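Local structure of jacalin-type lectin domain-containing protein (Musa acuminata, 7KMU) at residues 119-124 / 137-142; 74-79 / 110-115; 86-91 / 129-134. The protein probably binds mannose-containing glycans, as a mannose-specific jacalin-related lectin with antiviral and mitogenic activity. All blocks are in the same frame, centred on the assembly; numbering follows the deposited sequence.

Overall arrangement
The three contacts belong to the beta-prism of a jacalin-type lectin, built from three four-stranded antiparallel sheets. Contact 1 pairs strands 118-128 and 132-140 in one sheet. Contact 2 pairs strands 73-83 and 110-116 in another. Contact 3 joins these two sheets, because it brings strand 86-96 against the start of strand 132-140. Centres of contacts 1 and 2 lie about 14 Å apart, those of 2 and 3 about 15 Å, and those of 1 and 3 about 22 Å, on opposite sides of the chain's centre. Along the chain, contact 2 closes before contact 1 opens, and contact 3 crosses both. Contacts 1 and 2 reach the second subunit. Contact 3 carries a probable sugar site.

Contact 1. Residues 119-124 / 137-142; sequences GKIAGF and VYLMPN
K120 and M140 exchange two backbone hydrogen bonds, K120 N to M140 O at 2.8 Å and M140 N to K120 O at 3.0 Å. Further along, A122 N donates to Y138 O at 2.9 Å. Y138 N donates to G123 O, also at 2.9 Å, and stands 57° out of the plane of that carbonyl. Y138 thus gives and takes its bonds with two different residues. I121 still pairs with L139 and F124 with V137, so segment 119-124 holds one more residue than its partner between these pairs. G123 N is buried here without a partner.

The segments form a beta hairpin, strands 118-128 and 132-140, at the middle of one sheet of the beta-prism.

Apolar side chains meet on both faces. On one face V137 CG1 touches F124 CE2 at 3.6 Å and also meets I121 CG2 at 3.7 Å. Beside them I121 CG1 meets L139 CD2 at 3.7 Å. L139 also packs on L139 of the second subunit. On the other face M140 is extended beyond CG (chi2 -174°), which lays CG, SD and CE along A122 CB, with SD 3.7 Å from it. The Y138 ring turns its edge to the G123-F124 peptide, and its OH is hydrogen-bonded to D19.

Contact 2. Residues 74-79 / 110-115; sequences MSMEGH and TPFSIP
The F112 ring lies flat against the backbone of G78. G78 CA is 4.0 Å from the centroid of the F112 ring and 22° off its normal, a CH-pi contact. F112 CG stands between its own backbone N and carbonyl carbon (chi1 60°), which swings the ring across to the partner strand. G78 has no side chain, and this leaves room for the ring.

M76 and I114 lie side by side on the same face of the sheet and point the same way. M76 CE touches I114 CD1 at 3.8 Å and, obliquely, F112 CE2 at 4.1 Å. I114 CD1 also lies at the edge of the F112 ring, in its plane.

On the other face P111 CB sits over one face of the H79 imidazole, 4.2 Å from its centroid. H79 ND1 bonds to G109 N, which helps fix the turn of the ring. The side chains of E77 and S113 touch through their CB atoms.

G78 and F112 exchange two backbone bonds. I114 N donates to M76 O at 2.8 Å, while the return bond from M76 N is weak.

Within this chain strand 110-116 is an outer strand of the sheet, and strand 73-83 lies between it and strand 86-96. P115 makes backbone hydrogen bonds to the second subunit. F112 stacks on W10 of its own chain inside the prism. S113 OG bonds to W10 NE1 of the second subunit, and P111 packs on P111 of that subunit.

Contact 3. Residues 86-91 / 129-134; sequences LTIIGK and GSFIDA. With EDO (1,2-ethanediol), chain E.
F131 to A134 meet L86, I88 and I89 where a loop runs into strand 132-140. Just ahead, G129 N bonds to F131 O and tightens the loop. S130 then sets its CB over the centre of the F131 ring, 3.7 Å above the plane.

F131 is next. L86 CD1 meets the edge of its ring, 4.0 Å from F131 CE2. I88 CD1 comes in obliquely, 3.8 Å from F131 CD2. F131 N turns to a bound 1,2-ethanediol, probably from the crystallisation liquor, and donates to its O1 at 2.9 Å.

I132 follows. Its carbonyl O accepts I89 N at 3.0 Å, in a nearly straight bond of 169°. I132 CG2 rests near I89 CG1. Strand 86-96 and strand 132-140 belong to different sheets of the beta-prism, and their segments run at 106° to each other. This bond ties the two sheets together.

G129 and D133 fit the GXXXD motif by which mannose-specific jacalin-related lectins hold sugar. D133 CG is anti to its carbonyl carbon (chi1 -64°), and the carboxylate faces the diol. D133 OD1 accepts O1 of the diol at 2.7 Å and OD2 accepts O2 at 2.8 Å. This two-point grip probably resembles the one on two sugar hydroxyls. OD2 also takes a bond from a water at 2.7 Å, and the same water donates to T87 O. I88 CG2 packs near D133 OD2, while I88 CA approaches D133 O.

At A134 the backbone CA passes I89 CG1. D133 and A134 both face R127 in a classic beta bulge.

Contact 1. Residues 119-124 / 137-142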
ATOM      1  N   GLY B 119      10.106   0.545  -8.039  1.00 11.01           N
ATOM      2  CA  GLY B 119      10.830   0.545  -6.781  1.00 10.84           C
ATOM      3  C   GLY B 119      10.868  -0.833  -6.153  1.00 12.76           C
ATOM      4  O   GLY B 119      10.547  -1.834  -6.809  1.00 12.00           O
ATOM      5  N   LYS B 120      11.251  -0.892  -4.864  1.00  9.59           N
ATOM      6  CA  LYS B 120      11.361  -2.144  -4.122  1.00  9.20           C
ATOM      7  C   LYS B 120      11.027  -2.007  -2.645  1.00 11.69           C
ATOM      8  O   LYS B 120      11.102  -0.912  -2.081  1.00 10.70           O
ATOM      9  CB  LYS B 120      12.775  -2.746  -4.279  1.00 11.64           C
ATOM     10  CG  LYS B 120      13.898  -1.889  -3.686  1.00 12.84           C
ATOM     11  CD  LYS B 120      15.270  -2.575  -3.805  1.00 16.94           C
ATOM     12  CE  LYS B 120      16.355  -1.621  -3.355  1.00 25.97           C
ATOM     13  NZ  LYS B 120      17.716  -2.191  -3.537  1.00 34.98           N
ATOM     14  N   ILE B 121      10.687  -3.132  -2.022  1.00  9.01           N
ATOM     15  CA  ILE B 121      10.504  -3.209  -0.585  1.00  8.28           C
ATOM     16  C   ILE B 121      11.906  -3.444  -0.012  1.00 12.65           C
ATOM     17  O   ILE B 121      12.598  -4.399  -0.405  1.00 12.40           O
ATOM     18  CB  ILE B 121       9.489  -4.316  -0.226  1.00  9.45           C
ATOM     19  CG1 ILE B 121       8.070  -3.793  -0.490  1.00  8.98           C
ATOM     20  CG2 ILE B 121       9.651  -4.797   1.250  1.00  9.88           C
ATOM     21  CD1 ILE B 121       6.955  -4.840  -0.550  1.00  8.52           C
ATOM     22  N   ALA B 122      12.315  -2.587   0.934  1.00  9.66           N
ATOM     23  CA  ALA B 122      13.669  -2.616   1.470  1.00 10.91           C
ATOM     24  C   ALA B 122      13.776  -2.838   2.964  1.00 13.21           C
ATOM     25  O   ALA B 122      14.863  -2.709   3.530  1.00 13.89           O
ATOM     26  CB  ALA B 122      14.370  -1.316   1.100  1.00 12.51           C
ATOM     27  N   GLY B 123      12.677  -3.187   3.605  1.00  8.81           N
ATOM     28  CA  GLY B 123      12.685  -3.386   5.044  1.00  8.90           C
ATOM     29  C   GLY B 123      11.280  -3.484   5.580  1.00 10.11           C
ATOM     30  O   GLY B 123      10.309  -3.300   4.839  1.00  9.18           O
ATOM     31  N   PHE B 124      11.175  -3.763   6.874  1.00  7.66           N
ATOM     32  CA  PHE B 124       9.885  -4.003   7.516  1.00  7.35           C
ATOM     33  C   PHE B 124       9.790  -3.330   8.870  1.00 10.10           C
ATOM     34  O   PHE B 124      10.806  -3.065   9.526  1.00  9.86           O
ATOM     35  CB  PHE B 124       9.714  -5.531   7.752  1.00  8.58           C
ATOM     36  CG  PHE B 124       9.648  -6.351   6.486  1.00  9.25           C
ATOM     37  CD1 PHE B 124      10.808  -6.845   5.901  1.00 11.32           C
ATOM     38  CD2 PHE B 124       8.433  -6.588   5.855  1.00 10.35           C
ATOM     39  CE1 PHE B 124      10.755  -7.559   4.694  1.00 11.64           C
ATOM     40  CE2 PHE B 124       8.377  -7.329   4.664  1.00 11.89           C
ATOM     41  CZ  PHE B 124       9.539  -7.807   4.095  1.00 10.74           C
ATOM     42  N   VAL B 137       6.087  -1.827   5.429  1.00  6.75           N
ATOM     43  CA  VAL B 137       7.330  -1.912   4.673  1.00  6.57           C
ATOM     44  C   VAL B 137       7.984  -0.579   4.393  1.00  8.28           C
ATOM     45  O   VAL B 137       7.300   0.440   4.294  1.00  7.49           O
ATOM     46  CB  VAL B 137       7.147  -2.697   3.341  1.00  9.65           C
ATOM     47  CG1 VAL B 137       6.877  -4.185   3.599  1.00 10.01           C
ATOM     48  CG2 VAL B 137       6.057  -2.088   2.458  1.00  9.71           C
ATOM     49  N   TYR B 138       9.316  -0.607   4.223  1.00  6.79           N
ATOM     50  CA  TYR B 138      10.089   0.523   3.726  1.00  6.24           C
ATOM     51  C   TYR B 138      10.154   0.375   2.208  1.00  9.38           C
ATOM     52  O   TYR B 138      10.273  -0.750   1.696  1.00  8.91           O
ATOM     53  CB  TYR B 138      11.526   0.462   4.252  1.00  7.25           C
ATOM     54  CG  TYR B 138      11.650   0.936   5.676  1.00  7.77           C
ATOM     55  CD1 TYR B 138      11.366   0.088   6.743  1.00  8.03           C
ATOM     56  CD2 TYR B 138      12.025   2.244   5.964  1.00  8.39           C
ATOM     57  CE1 TYR B 138      11.494   0.515   8.060  1.00  8.13           C
ATOM     58  CE2 TYR B 138      12.160   2.685   7.278  1.00  9.46           C
ATOM     59  CZ  TYR B 138      11.884   1.823   8.324  1.00  9.94           C
ATOM     60  OH  TYR B 138      12.011   2.285   9.608  1.00 11.46           O
ATOM     61  N   LEU B 139      10.122   1.505   1.493  1.00  8.01           N
ATOM     62  CA  LEU B 139      10.209   1.511   0.033  1.00  7.63           C
ATOM     63  C   LEU B 139      11.404   2.323  -0.413  1.00 11.12           C
ATOM     64  O   LEU B 139      11.750   3.311   0.228  1.00 10.01           O
ATOM     65  CB  LEU B 139       8.934   2.068  -0.621  1.00  7.83           C
ATOM     66  CG  LEU B 139       7.655   1.311  -0.272  1.00 10.79           C
ATOM     67  CD1 LEU B 139       6.458   1.996  -0.854  1.00 11.42           C
ATOM     68  CD2 LEU B 139       7.692  -0.127  -0.786  1.00 13.93           C
ATOM     69  N   MET B 140      12.028   1.902  -1.516  1.00 10.41           N
ATOM     70  CA  MET B 140      13.169   2.590  -2.129  1.00 12.38           C
ATOM     71  C   MET B 140      13.034   2.483  -3.630  1.00 17.10           C
ATOM     72  O   MET B 140      12.432   1.523  -4.108  1.00 15.34           O
ATOM     73  CB  MET B 140      14.475   1.885  -1.754  1.00 15.87           C
ATOM     74  CG  MET B 140      14.870   2.107  -0.380  1.00 20.42           C
ATOM     75  SD  MET B 140      16.487   1.386  -0.156  1.00 25.15           S
ATOM     76  CE  MET B 140      16.636   1.697   1.439  1.00 21.83           C
ATOM     77  N   PRO B 141      13.620   3.399  -4.429  1.00 15.63           N
ATOM     78  CA  PRO B 141      13.596   3.180  -5.881  1.00 16.32           C
ATOM     79  C   PRO B 141      14.600   2.093  -6.268  1.00 20.63           C
ATOM     80  O   PRO B 141      15.427   1.673  -5.447  1.00 19.73           O
ATOM     81  CB  PRO B 141      13.986   4.547  -6.464  1.00 18.38           C
ATOM     82  CG  PRO B 141      14.648   5.279  -5.371  1.00 22.31           C
ATOM     83  CD  PRO B 141      14.420   4.586  -4.065  1.00 18.02           C
ATOM     84  N   ASN B 142      14.514   1.614  -7.515  1.00 19.94           N
ATOM     85  CA  ASN B 142      15.471   0.632  -8.037  1.00 34.34           C
ATOM     86  C   ASN B 142      16.612   1.348  -8.752  1.00 67.49           C
ATOM     87  O   ASN B 142      16.368   2.284  -9.513  1.00 36.65           O
ATOM     88  CB  ASN B 142      14.800  -0.358  -8.983  1.00 34.83           C
ATOM     89  CG  ASN B 142      14.179  -1.544  -8.292  1.00 47.83           C
ATOM     90  OD1 ASN B 142      13.001  -1.832  -8.478  1.00 38.62           O
ATOM     91  ND2 ASN B 142      14.959  -2.268  -7.493  1.00 41.74           N
TER

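Contact 2. Residues 74-79 / 110-115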
ATOM      1  N   MET B  74       9.103  -7.102  -4.698  1.00 11.35           N
ATOM      2  CA  MET B  74       8.295  -6.123  -5.410  1.00 12.86           C
ATOM      3  C   MET B  74       6.817  -6.114  -4.979  1.00 13.02           C
ATOM      4  O   MET B  74       6.057  -5.279  -5.461  1.00 12.51           O
ATOM      5  CB  MET B  74       8.462  -6.192  -6.943  1.00 17.89           C
ATOM      6  CG  MET B  74       8.097  -7.484  -7.605  1.00 22.99           C
ATOM      7  SD  MET B  74       8.711  -7.481  -9.344  1.00 29.19           S
ATOM      8  CE  MET B  74       7.664  -6.171 -10.088  1.00 26.40           C
ATOM      9  N   SER B  75       6.416  -6.979  -4.038  1.00  8.91           N
ATOM     10  CA  SER B  75       5.040  -6.982  -3.553  1.00  8.32           C
ATOM     11  C   SER B  75       4.932  -7.695  -2.230  1.00  9.95           C
ATOM     12  O   SER B  75       5.705  -8.609  -1.931  1.00  8.66           O
ATOM     13  CB  SER B  75       4.092  -7.624  -4.569  1.00 13.21           C
ATOM     14  OG  SER B  75       2.775  -7.754  -4.056  1.00 23.56           O
ATOM     15  N   MET B  76       3.946  -7.268  -1.432  1.00  8.28           N
ATOM     16  CA  MET B  76       3.546  -7.922  -0.198  1.00  7.34           C
ATOM     17  C   MET B  76       2.026  -7.937  -0.179  1.00 10.02           C
ATOM     18  O   MET B  76       1.384  -6.950  -0.545  1.00 10.17           O
ATOM     19  CB  MET B  76       4.101  -7.216   1.042  1.00  8.85           C
ATOM     20  CG  MET B  76       3.588  -7.833   2.352  1.00 10.81           C
ATOM     21  SD  MET B  76       4.303  -7.140   3.856  1.00 12.39           S
ATOM     22  CE  MET B  76       3.414  -5.547   3.962  1.00 10.72           C
ATOM     23  N   GLU B  77       1.441  -9.066   0.221  1.00  8.11           N
ATOM     24  CA  GLU B  77       0.000  -9.164   0.343  1.00  8.80           C
ATOM     25  C   GLU B  77      -0.376 -10.103   1.434  1.00 10.05           C
ATOM     26  O   GLU B  77       0.393 -10.998   1.783  1.00 10.78           O
ATOM     27  CB  GLU B  77      -0.684  -9.524  -0.977  1.00 11.09           C
ATOM     28  CG  GLU B  77      -0.340 -10.886  -1.523  1.00 16.58           C
ATOM     29  CD  GLU B  77      -0.688 -10.995  -2.993  1.00 35.25           C
ATOM     30  OE1 GLU B  77       0.247 -11.141  -3.810  1.00 24.91           O
ATOM     31  OE2 GLU B  77      -1.890 -10.907  -3.330  1.00 29.15           O
ATOM     32  N   GLY B  78      -1.549  -9.899   1.986  1.00  8.90           N
ATOM     33  CA  GLY B  78      -1.994 -10.760   3.065  1.00  9.15           C
ATOM     34  C   GLY B  78      -3.374 -10.433   3.562  1.00 11.03           C
ATOM     35  O   GLY B  78      -4.130  -9.725   2.890  1.00 10.16           O
ATOM     36  N   HIS B  79      -3.699 -10.957   4.762  1.00  8.55           N
ATOM     37  CA  HIS B  79      -4.992 -10.750   5.398  1.00  8.45           C
ATOM     38  C   HIS B  79      -4.849 -10.312   6.833  1.00 11.06           C
ATOM     39  O   HIS B  79      -4.032 -10.879   7.569  1.00 10.70           O
ATOM     40  CB  HIS B  79      -5.825 -12.046   5.376  1.00  9.47           C
ATOM     41  CG  HIS B  79      -6.477 -12.307   4.061  1.00 12.13           C
ATOM     42  ND1 HIS B  79      -7.833 -12.077   3.874  1.00 14.02           N
ATOM     43  CD2 HIS B  79      -5.938 -12.747   2.901  1.00 13.57           C
ATOM     44  CE1 HIS B  79      -8.078 -12.406   2.611  1.00 13.51           C
ATOM     45  NE2 HIS B  79      -6.968 -12.805   1.983  1.00 13.44           N
ATOM     46  N   THR B 110      -9.643  -9.262   6.203  1.00 10.83           N
ATOM     47  CA  THR B 110      -9.595  -8.064   5.374  1.00 10.37           C
ATOM     48  C   THR B 110      -8.287  -8.090   4.587  1.00 13.36           C
ATOM     49  O   THR B 110      -7.224  -8.010   5.196  1.00 12.22           O
ATOM     50  CB  THR B 110      -9.726  -6.785   6.217  1.00 14.16           C
ATOM     51  OG1 THR B 110     -10.925  -6.875   6.996  1.00 15.34           O
ATOM     52  CG2 THR B 110      -9.794  -5.527   5.363  1.00 15.87           C
ATOM     53  N   PRO B 111      -8.320  -8.261   3.254  1.00 10.05           N
ATOM     54  CA  PRO B 111      -7.062  -8.306   2.507  1.00  9.70           C
ATOM     55  C   PRO B 111      -6.369  -6.963   2.399  1.00 12.28           C
ATOM     56  O   PRO B 111      -7.000  -5.909   2.468  1.00 12.85           O
ATOM     57  CB  PRO B 111      -7.484  -8.799   1.124  1.00 11.18           C
ATOM     58  CG  PRO B 111      -8.882  -8.318   0.979  1.00 14.67           C
ATOM     59  CD  PRO B 111      -9.489  -8.426   2.361  1.00 11.03           C
ATOM     60  N   PHE B 112      -5.047  -7.022   2.241  1.00  8.89           N
ATOM     61  CA  PHE B 112      -4.202  -5.868   1.966  1.00  8.78           C
ATOM     62  C   PHE B 112      -3.204  -6.290   0.895  1.00 10.90           C
ATOM     63  O   PHE B 112      -2.836  -7.477   0.797  1.00  9.62           O
ATOM     64  CB  PHE B 112      -3.484  -5.319   3.208  1.00  9.55           C
ATOM     65  CG  PHE B 112      -2.548  -6.264   3.927  1.00  9.11           C
ATOM     66  CD1 PHE B 112      -3.021  -7.113   4.917  1.00 10.98           C
ATOM     67  CD2 PHE B 112      -1.182  -6.278   3.637  1.00  9.85           C
ATOM     68  CE1 PHE B 112      -2.155  -7.984   5.588  1.00 10.64           C
ATOM     69  CE2 PHE B 112      -0.317  -7.158   4.297  1.00 10.84           C
ATOM     70  CZ  PHE B 112      -0.811  -8.004   5.273  1.00  9.94           C
ATOM     71  N   SER B 113      -2.765  -5.327   0.078  1.00  8.96           N
ATOM     72  CA  SER B 113      -1.824  -5.608  -0.990  1.00  8.18           C
ATOM     73  C   SER B 113      -1.024  -4.377  -1.322  1.00 11.44           C
ATOM     74  O   SER B 113      -1.584  -3.266  -1.406  1.00 11.20           O
ATOM     75  CB  SER B 113      -2.542  -6.127  -2.231  1.00 10.43           C
ATOM     76  OG  SER B 113      -3.493  -5.186  -2.713  1.00 13.22           O
ATOM     77  N   ILE B 114       0.297  -4.567  -1.496  1.00  9.27           N
ATOM     78  CA  ILE B 114       1.239  -3.499  -1.825  1.00  9.79           C
ATOM     79  C   ILE B 114       1.983  -3.875  -3.095  1.00 11.55           C
ATOM     80  O   ILE B 114       3.098  -4.388  -3.019  1.00 12.22           O
ATOM     81  CB  ILE B 114       2.216  -3.171  -0.658  1.00 13.51           C
ATOM     82  CG1 ILE B 114       1.467  -2.899   0.634  1.00 14.61           C
ATOM     83  CG2 ILE B 114       3.150  -1.984  -1.004  1.00 13.75           C
ATOM     84  CD1 ILE B 114       0.938  -4.198   1.422  1.00 19.83           C
ATOM     85  N   PRO B 115       1.375  -3.652  -4.268  1.00  9.44           N
ATOM     86  CA  PRO B 115       2.085  -3.957  -5.522  1.00  9.85           C
ATOM     87  C   PRO B 115       3.036  -2.812  -5.869  1.00 12.58           C
ATOM     88  O   PRO B 115       2.586  -1.691  -6.112  1.00 14.47           O
ATOM     89  CB  PRO B 115       0.958  -4.104  -6.550  1.00 11.96           C
ATOM     90  CG  PRO B 115      -0.247  -3.466  -5.946  1.00 15.72           C
ATOM     91  CD  PRO B 115       0.028  -3.100  -4.515  1.00 11.52           C
TER

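Contact 3. Residues 86-91 / 129-134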
ATOM      1  N   LEU B  86      -8.273 -11.519  18.912  1.00 17.39           N
ATOM      2  CA  LEU B  86      -7.136 -10.648  18.578  1.00 15.20           C
ATOM      3  C   LEU B  86      -7.269 -10.263  17.108  1.00 16.85           C
ATOM      4  O   LEU B  86      -7.808 -11.050  16.331  1.00 17.44           O
ATOM      5  CB  LEU B  86      -5.782 -11.382  18.734  1.00 14.62           C
ATOM      6  CG  LEU B  86      -5.369 -11.854  20.130  1.00 19.28           C
ATOM      7  CD1 LEU B  86      -4.092 -12.650  20.053  1.00 20.09           C
ATOM      8  CD2 LEU B  86      -5.195 -10.691  21.081  1.00 21.59           C
ATOM      9  N   THR B  87      -6.751  -9.098  16.713  1.00 11.51           N
ATOM     10  CA  THR B  87      -6.732  -8.672  15.309  1.00 10.62           C
ATOM     11  C   THR B  87      -5.255  -8.731  14.906  1.00 12.02           C
ATOM     12  O   THR B  87      -4.454  -7.942  15.404  1.00 12.39           O
ATOM     13  CB  THR B  87      -7.329  -7.258  15.145  1.00 14.33           C
ATOM     14  OG1 THR B  87      -8.682  -7.256  15.617  1.00 16.61           O
ATOM     15  CG2 THR B  87      -7.317  -6.780  13.699  1.00 15.01           C
ATOM     16  N   ILE B  88      -4.885  -9.693  14.053  1.00  8.83           N
ATOM     17  CA  ILE B  88      -3.476  -9.931  13.696  1.00  8.45           C
ATOM     18  C   ILE B  88      -3.341 -10.248  12.192  1.00 10.84           C
ATOM     19  O   ILE B  88      -4.337 -10.269  11.466  1.00 10.43           O
ATOM     20  CB  ILE B  88      -2.903 -11.105  14.567  1.00 10.22           C
ATOM     21  CG1 ILE B  88      -3.614 -12.440  14.258  1.00 10.62           C
ATOM     22  CG2 ILE B  88      -2.951 -10.795  16.095  1.00  9.52           C
ATOM     23  CD1 ILE B  88      -2.955 -13.669  14.900  1.00 13.18           C
ATOM     24  N   ILE B  89      -2.115 -10.546  11.744  1.00  7.83           N
ATOM     25  CA  ILE B  89      -1.880 -10.960  10.351  1.00  6.74           C
ATOM     26  C   ILE B  89      -2.106 -12.482  10.281  1.00 10.23           C
ATOM     27  O   ILE B  89      -1.438 -13.257  10.983  1.00 10.42           O
ATOM     28  CB  ILE B  89      -0.463 -10.547   9.876  1.00  8.69           C
ATOM     29  CG1 ILE B  89      -0.199  -9.032  10.077  1.00  9.00           C
ATOM     30  CG2 ILE B  89      -0.229 -10.976   8.396  1.00  9.38           C
ATOM     31  CD1 ILE B  89      -1.262  -8.083   9.392  1.00 11.17           C
ATOM     32  N   GLY B  90      -3.064 -12.893   9.445  1.00  8.54           N
ATOM     33  CA  GLY B  90      -3.428 -14.298   9.318  1.00  8.51           C
ATOM     34  C   GLY B  90      -2.841 -14.994   8.108  1.00 10.39           C
ATOM     35  O   GLY B  90      -2.722 -16.223   8.111  1.00 10.66           O
ATOM     36  N   LYS B  91      -2.493 -14.215   7.054  1.00  8.48           N
ATOM     37  CA  LYS B  91      -1.906 -14.736   5.819  1.00  8.10           C
ATOM     38  C   LYS B  91      -0.918 -13.718   5.301  1.00  9.33           C
ATOM     39  O   LYS B  91      -1.151 -12.514   5.438  1.00  8.96           O
ATOM     40  CB  LYS B  91      -2.977 -14.972   4.747  1.00 11.44           C
ATOM     41  CG  LYS B  91      -3.629 -16.326   4.848  1.00 20.20           C
ATOM     42  CD  LYS B  91      -4.434 -16.656   3.595  1.00 20.66           C
ATOM     43  CE  LYS B  91      -5.044 -18.007   3.768  1.00 25.43           C
ATOM     44  NZ  LYS B  91      -5.797 -18.434   2.564  1.00 20.58           N
ATOM     45  N   GLY B 129       3.868  -9.758  19.309  1.00  9.45           N
ATOM     46  CA  GLY B 129       3.845 -10.260  20.680  1.00  9.16           C
ATOM     47  C   GLY B 129       4.014 -11.761  20.568  1.00 11.54           C
ATOM     48  O   GLY B 129       5.091 -12.230  20.186  1.00 13.03           O
ATOM     49  N   SER B 130       2.925 -12.520  20.787  1.00  8.96           N
ATOM     50  CA  SER B 130       2.946 -13.963  20.541  1.00  7.95           C
ATOM     51  C   SER B 130       3.001 -14.191  19.025  1.00 10.39           C
ATOM     52  O   SER B 130       3.555 -15.191  18.554  1.00  9.92           O
ATOM     53  CB  SER B 130       1.660 -14.609  21.041  1.00  9.80           C
ATOM     54  OG  SER B 130       1.362 -14.168  22.356  1.00  9.87           O
ATOM     55  N   PHE B 131       2.372 -13.267  18.269  1.00  8.45           N
ATOM     56  CA  PHE B 131       2.259 -13.369  16.811  1.00  7.24           C
ATOM     57  C   PHE B 131       2.619 -12.058  16.137  1.00 10.52           C
ATOM     58  O   PHE B 131       3.016 -11.105  16.814  1.00  9.94           O
ATOM     59  CB  PHE B 131       0.810 -13.759  16.434  1.00  8.86           C
ATOM     60  CG  PHE B 131       0.190 -14.807  17.331  1.00  8.64           C
ATOM     61  CD1 PHE B 131       0.756 -16.073  17.448  1.00 10.38           C
ATOM     62  CD2 PHE B 131      -0.950 -14.522  18.069  1.00  9.72           C
ATOM     63  CE1 PHE B 131       0.202 -17.030  18.307  1.00 10.98           C
ATOM     64  CE2 PHE B 131      -1.515 -15.493  18.916  1.00 11.50           C
ATOM     65  CZ  PHE B 131      -0.919 -16.726  19.042  1.00 10.18           C
ATOM     66  N   ILE B 132       2.442 -11.993  14.799  1.00  7.91           N
ATOM     67  CA  ILE B 132       2.637 -10.733  14.093  1.00  7.11           C
ATOM     68  C   ILE B 132       1.298  -9.998  14.084  1.00  9.76           C
ATOM     69  O   ILE B 132       0.400 -10.344  13.313  1.00  8.98           O
ATOM     70  CB  ILE B 132       3.212 -10.929  12.666  1.00  8.84           C
ATOM     71  CG1 ILE B 132       4.597 -11.612  12.710  1.00  8.56           C
ATOM     72  CG2 ILE B 132       3.274  -9.586  11.897  1.00  8.69           C
ATOM     73  CD1 ILE B 132       5.723 -10.823  13.547  1.00  9.71           C
ATOM     74  N   ASP B 133       1.146  -8.992  14.967  1.00  7.89           N
ATOM     75  CA  ASP B 133      -0.083  -8.206  15.058  1.00  7.31           C
ATOM     76  C   ASP B 133      -0.261  -7.309  13.846  1.00  9.76           C
ATOM     77  O   ASP B 133      -1.387  -7.097  13.396  1.00  9.54           O
ATOM     78  CB  ASP B 133      -0.035  -7.309  16.309  1.00  8.73           C
ATOM     79  CG  ASP B 133      -0.008  -8.112  17.595  1.00 12.39           C
ATOM     80  OD1 ASP B 133       1.068  -8.658  17.931  1.00 10.97           O
ATOM     81  OD2 ASP B 133      -1.068  -8.219  18.245  1.00 12.92           O
ATOM     82  N   ALA B 134       0.845  -6.712  13.371  1.00  7.81           N
ATOM     83  CA  ALA B 134       0.790  -5.739  12.281  1.00  7.52           C
ATOM     84  C   ALA B 134       2.097  -5.691  11.530  1.00  8.98           C
ATOM     85  O   ALA B 134       3.156  -6.029  12.081  1.00  8.32           O
ATOM     86  CB  ALA B 134       0.467  -4.357  12.839  1.00  8.36           C
TER
HETATM   87  C1  EDO E 201      -0.433 -11.189  19.783  1.00 12.30           C
HETATM   88  O1  EDO E 201       0.894 -10.973  19.298  1.00 11.27           O
HETATM   89  C2  EDO E 201      -0.691 -10.438  21.112  1.00 15.04           C
HETATM   90  O2  EDO E 201      -0.685  -9.036  20.914  1.00 18.45           O
HETATM   91  O   HOH W   1      -3.275  -6.849  17.585  1.00 13.39           O